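Local coordinates for choline/ethanolamine kinase family protein (Mesorhizobium loti, PDB 3DXQ) that probably transfers phosphate to a small amino alcohol such as ethanolamine or a related compound, at residues V34-G46 with L75-Y88. Residues are numbered along the deposited sequence; the frame is centred on the assembly and turned at random.
Sequences VFRAGDLCLRIPG and LHVDPATGVMVTRY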
loop_
_atom_site.group_PDB
_atom_site.type_symbol
_atom_site.label_atom_id
_atom_site.label_comp_id
_atom_site.label_asym_id
_atom_site.label_seq_id
_atom_site.Cartn_x
_atom_site.Cartn_y
_atom_site.Cartn_z
ATOM N N VAL A 34 10.853 8.385 -10.238
ATOM C CA VAL A 34 11.772 7.253 -10.223
ATOM C C VAL A 34 12.358 7.006 -11.615
ATOM O O VAL A 34 11.643 6.668 -12.543
ATOM C CB VAL A 34 11.036 5.998 -9.724
ATOM C CG1 VAL A 34 12.007 4.846 -9.453
ATOM C CG2 VAL A 34 10.259 6.342 -8.480
ATOM N N PHE A 35 13.665 7.146 -11.752
ATOM C CA PHE A 35 14.318 6.983 -13.035
ATOM C C PHE A 35 15.326 5.846 -13.066
ATOM O O PHE A 35 16.142 5.707 -12.173
ATOM C CB PHE A 35 15.058 8.270 -13.386
ATOM C CG PHE A 35 14.170 9.449 -13.467
ATOM C CD1 PHE A 35 13.560 9.786 -14.664
ATOM C CD2 PHE A 35 13.904 10.200 -12.338
ATOM C CE1 PHE A 35 12.728 10.867 -14.739
ATOM C CE2 PHE A 35 13.058 11.282 -12.403
ATOM C CZ PHE A 35 12.467 11.618 -13.607
ATOM N N ARG A 36 15.302 5.058 -14.121
ATOM C CA ARG A 36 16.282 4.001 -14.262
ATOM C C ARG A 36 17.531 4.555 -14.942
ATOM O O ARG A 36 17.424 5.086 -16.035
ATOM C CB ARG A 36 15.694 2.865 -15.080
ATOM C CG ARG A 36 16.595 1.675 -15.137
ATOM C CD ARG A 36 16.113 0.681 -16.134
ATOM N NE ARG A 36 17.243 -0.085 -16.631
ATOM C CZ ARG A 36 17.156 -0.990 -17.596
ATOM N NH1 ARG A 36 15.977 -1.259 -18.159
ATOM N NH2 ARG A 36 18.259 -1.630 -17.979
ATOM N N ALA A 37 18.693 4.442 -14.285
ATOM C CA ALA A 37 19.970 4.910 -14.809
ATOM C C ALA A 37 20.917 3.728 -14.861
ATOM O O ALA A 37 21.482 3.343 -13.836
ATOM C CB ALA A 37 20.530 5.992 -13.920
ATOM N N GLY A 38 21.091 3.148 -16.046
ATOM C CA GLY A 38 21.933 1.964 -16.209
ATOM C C GLY A 38 21.204 0.771 -15.627
ATOM O O GLY A 38 20.162 0.371 -16.123
ATOM N N ASP A 39 21.751 0.230 -14.543
ATOM C CA ASP A 39 21.162 -0.894 -13.817
ATOM C C ASP A 39 20.735 -0.471 -12.403
ATOM O O ASP A 39 20.405 -1.306 -11.573
ATOM C CB ASP A 39 22.187 -2.036 -13.767
ATOM C CG ASP A 39 22.687 -2.408 -15.150
ATOM O OD1 ASP A 39 21.837 -2.641 -16.015
ATOM O OD2 ASP A 39 23.914 -2.449 -15.393
ATOM N N LEU A 40 20.761 0.833 -12.130
ATOM C CA LEU A 40 20.388 1.345 -10.816
ATOM C C LEU A 40 19.136 2.193 -11.017
ATOM O O LEU A 40 18.864 2.610 -12.130
ATOM C CB LEU A 40 21.532 2.174 -10.223
ATOM C CG LEU A 40 22.889 1.482 -10.077
ATOM C CD1 LEU A 40 23.984 2.476 -9.717
ATOM C CD2 LEU A 40 22.837 0.389 -9.048
ATOM N N CYS A 41 18.362 2.393 -9.959
ATOM C CA CYS A 41 17.165 3.267 -9.999
ATOM C C CYS A 41 17.354 4.435 -9.056
ATOM O O CYS A 41 17.765 4.274 -7.911
ATOM C CB CYS A 41 15.903 2.553 -9.559
ATOM S SG CYS A 41 15.358 1.280 -10.603
ATOM N N LEU A 42 17.059 5.610 -9.563
ATOM C CA LEU A 42 17.136 6.842 -8.800
ATOM C C LEU A 42 15.710 7.199 -8.399
ATOM O O LEU A 42 14.839 7.262 -9.269
ATOM C CB LEU A 42 17.735 7.933 -9.681
ATOM C CG LEU A 42 18.016 9.292 -9.054
ATOM C CD1 LEU A 42 19.062 9.217 -7.950
ATOM C CD2 LEU A 42 18.483 10.211 -10.135
ATOM N N ARG A 43 15.457 7.390 -7.104
ATOM C CA ARG A 43 14.125 7.769 -6.610
ATOM C C ARG A 43 14.157 9.176 -5.985
ATOM O O ARG A 43 14.902 9.416 -5.033
ATOM C CB ARG A 43 13.647 6.749 -5.579
ATOM C CG ARG A 43 14.089 5.311 -5.877
ATOM C CD ARG A 43 13.425 4.294 -4.943
ATOM N NE ARG A 43 12.105 3.858 -5.428
ATOM C CZ ARG A 43 11.902 2.877 -6.314
ATOM N NH1 ARG A 43 12.925 2.203 -6.843
ATOM N NH2 ARG A 43 10.657 2.561 -6.683
ATOM N N ILE A 44 13.358 10.101 -6.523
ATOM C CA ILE A 44 13.295 11.494 -6.031
ATOM C C ILE A 44 11.964 11.731 -5.315
ATOM O O ILE A 44 10.911 11.360 -5.841
ATOM C CB ILE A 44 13.354 12.530 -7.164
ATOM C CG1 ILE A 44 14.618 12.377 -8.025
ATOM C CG2 ILE A 44 13.287 13.953 -6.577
ATOM C CD1 ILE A 44 15.722 13.363 -7.694
ATOM N N PRO A 45 11.992 12.339 -4.119
ATOM C CA PRO A 45 10.743 12.633 -3.402
ATOM C C PRO A 45 9.875 13.778 -3.993
ATOM O O PRO A 45 10.397 14.834 -4.393
ATOM C CB PRO A 45 11.237 13.015 -2.001
ATOM C CG PRO A 45 12.671 12.587 -1.951
ATOM C CD PRO A 45 13.167 12.724 -3.324
ATOM N N GLY A 46 8.557 13.564 -4.014
ATOM C CA GLY A 46 7.599 14.573 -4.494
ATOM C C GLY A 46 7.130 15.581 -3.441
ATOM O O GLY A 46 6.731 15.186 -2.313
ATOM N N LEU A 75 20.993 0.948 -2.049
ATOM C CA LEU A 75 22.419 1.212 -2.193
ATOM C C LEU A 75 22.847 2.583 -1.708
ATOM O O LEU A 75 24.031 2.798 -1.454
ATOM C CB LEU A 75 22.837 1.043 -3.651
ATOM C CG LEU A 75 22.440 -0.315 -4.245
ATOM C CD1 LEU A 75 22.858 -0.380 -5.703
ATOM C CD2 LEU A 75 23.041 -1.483 -3.443
ATOM N N HIS A 76 21.913 3.518 -1.567
ATOM C CA HIS A 76 22.315 4.850 -1.160
ATOM C C HIS A 76 21.131 5.684 -0.738
ATOM O O HIS A 76 20.040 5.527 -1.255
ATOM C CB HIS A 76 23.088 5.534 -2.303
ATOM C CG HIS A 76 23.752 6.811 -1.905
ATOM N ND1 HIS A 76 23.826 7.905 -2.742
ATOM C CD2 HIS A 76 24.346 7.183 -0.747
ATOM C CE1 HIS A 76 24.456 8.888 -2.125
ATOM N NE2 HIS A 76 24.775 8.477 -0.910
ATOM N N VAL A 77 21.352 6.541 0.247
ATOM C CA VAL A 77 20.327 7.456 0.706
ATOM C C VAL A 77 21.008 8.796 0.905
ATOM O O VAL A 77 22.181 8.856 1.279
ATOM C CB VAL A 77 19.696 6.984 2.000
ATOM C CG1 VAL A 77 18.574 7.922 2.415
ATOM C CG2 VAL A 77 19.175 5.585 1.825
ATOM N N ASP A 78 20.288 9.869 0.616
ATOM C CA ASP A 78 20.856 11.192 0.738
ATOM C C ASP A 78 20.219 11.848 1.957
ATOM O O ASP A 78 19.002 12.035 1.985
ATOM C CB ASP A 78 20.594 11.989 -0.535
ATOM C CG ASP A 78 21.400 13.274 -0.598
ATOM O OD1 ASP A 78 22.036 13.635 0.420
ATOM O OD2 ASP A 78 21.384 13.921 -1.675
ATOM N N PRO A 79 21.034 12.217 2.966
ATOM C CA PRO A 79 20.414 12.761 4.173
ATOM C C PRO A 79 20.008 14.221 4.015
ATOM O O PRO A 79 19.354 14.768 4.912
ATOM C CB PRO A 79 21.499 12.605 5.242
ATOM C CG PRO A 79 22.761 12.255 4.512
ATOM C CD PRO A 79 22.504 12.231 3.052
ATOM N N ALA A 80 20.395 14.827 2.890
ATOM C CA ALA A 80 20.020 16.205 2.554
ATOM C C ALA A 80 18.691 16.283 1.783
ATOM O O ALA A 80 17.854 17.163 2.041
ATOM C CB ALA A 80 21.131 16.871 1.726
ATOM N N THR A 81 18.495 15.358 0.846
ATOM C CA THR A 81 17.367 15.429 -0.071
ATOM C C THR A 81 16.355 14.298 0.081
ATOM O O THR A 81 15.218 14.424 -0.374
ATOM C CB THR A 81 17.890 15.420 -1.512
ATOM O OG1 THR A 81 18.414 14.127 -1.812
ATOM C CG2 THR A 81 19.003 16.458 -1.684
ATOM N N GLY A 82 16.757 13.195 0.707
ATOM C CA GLY A 82 15.898 12.006 0.776
ATOM C C GLY A 82 16.058 11.083 -0.433
ATOM O O GLY A 82 15.563 9.967 -0.424
ATOM N N VAL A 83 16.763 11.546 -1.464
ATOM C CA VAL A 83 16.991 10.778 -2.695
ATOM C C VAL A 83 17.580 9.378 -2.440
ATOM O O VAL A 83 18.517 9.221 -1.658
ATOM C CB VAL A 83 17.883 11.582 -3.657
ATOM C CG1 VAL A 83 18.395 10.720 -4.781
ATOM C CG2 VAL A 83 17.097 12.768 -4.202
HETATM N N MSE A 84 17.038 8.369 -3.119
HETATM C CA MSE A 84 17.407 6.982 -2.826
HETATM C C MSE A 84 17.812 6.214 -4.092
HETATM O O MSE A 84 17.147 6.311 -5.134
HETATM C CB MSE A 84 16.243 6.295 -2.114
HETATM C CG MSE A 84 16.524 4.906 -1.628
HETATM SE SE MSE A 84 14.866 4.035 -1.047
HETATM C CE MSE A 84 14.701 4.875 0.689
ATOM N N VAL A 85 18.921 5.480 -4.003
ATOM C CA VAL A 85 19.370 4.640 -5.108
ATOM C C VAL A 85 19.154 3.168 -4.767
ATOM O O VAL A 85 19.645 2.682 -3.755
ATOM C CB VAL A 85 20.841 4.849 -5.432
ATOM C CG1 VAL A 85 21.203 4.020 -6.669
ATOM C CG2 VAL A 85 21.142 6.339 -5.641
ATOM N N THR A 86 18.402 2.472 -5.609
ATOM C CA THR A 86 18.175 1.050 -5.446
ATOM C C THR A 86 18.695 0.336 -6.674
ATOM O O THR A 86 19.065 0.971 -7.651
ATOM C CB THR A 86 16.682 0.751 -5.281
ATOM O OG1 THR A 86 15.973 1.225 -6.431
ATOM C CG2 THR A 86 16.157 1.439 -4.058
ATOM N N ARG A 87 18.715 -0.986 -6.624
ATOM C CA ARG A 87 19.174 -1.750 -7.753
ATOM C C ARG A 87 17.974 -2.023 -8.637
ATOM O O ARG A 87 16.885 -2.296 -8.138
ATOM C CB ARG A 87 19.871 -3.038 -7.307
ATOM C CG ARG A 87 20.333 -3.883 -8.480
ATOM C CD ARG A 87 21.465 -4.835 -8.130
ATOM N NE ARG A 87 22.756 -4.234 -8.430
ATOM C CZ ARG A 87 23.604 -3.760 -7.531
ATOM N NH1 ARG A 87 23.352 -3.806 -6.233
ATOM N NH2 ARG A 87 24.725 -3.244 -7.943
ATOM N N TYR A 88 18.172 -1.928 -9.945
ATOM C CA TYR A 88 17.110 -2.212 -10.882
ATOM C C TYR A 88 17.021 -3.703 -11.096
ATOM O O TYR A 88 18.032 -4.362 -11.330
ATOM C CB TYR A 88 17.319 -1.544 -12.238
ATOM C CG TYR A 88 16.243 -1.894 -13.249
ATOM C CD1 TYR A 88 14.935 -1.434 -13.090
ATOM C CD2 TYR A 88 16.532 -2.676 -14.364
ATOM C CE1 TYR A 88 13.934 -1.741 -14.022
ATOM C CE2 TYR A 88 15.538 -2.984 -15.308
ATOM C CZ TYR A 88 14.243 -2.511 -15.122
ATOM O OH TYR A 88 13.262 -2.815 -16.035
#
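The guanidinium of Arg36 lies flat on one face of the Tyr88 ring, with the two planes 12° apart. Arg36 CD sits over the middle of that face, 3.6 Å from the ring centroid. Cys41 SG meets the same ring at its edge, 3.7 Å from Tyr88 CD1. The extended Arg36 chain, with CG anti to the backbone N (chi1 -174°), runs across the ring, and NE donates in the guanidinium plane to Gly38 O at 3.0 Å. That bond, with a weak second one from NH2, helps hold the turn of the group on the ring. Replacing Arg36 by an alanine would probably uncover this face of Tyr88 and leave Gly38 O without its side-chain donors. The Arg43 guanidinium has Val34 CG1 over its centre on one face. Near its plane, NH1 donates to Thr86 OG1 at 3.2 Å in a bent bond; the kink at chi3 (86°) brings the group round to it. Leu40 CD2 rests over the rim of one face of the Arg87 guanidinium, which is salt-bridged to Glu73. Leu42, Ile44, Val83 and Val85 gather on the other face of the sheet from Cys41, Arg43 and Thr86. There Leu42 CD1 touches Val83 CG1 at 3.6 Å. Strands 40-45 and 84-87 pair antiparallel through Cys41 with Thr86 and Arg43 with Met84, a selenomethionine. Tyr88 N adds a bond to Asp39 O in the type II' turn of the hairpin. This pairing joins two hairpins in the five-stranded antiparallel sheet of the N-terminal lobe, as in the protein kinase-like fold of aminoglycoside phosphotransferases and choline kinases.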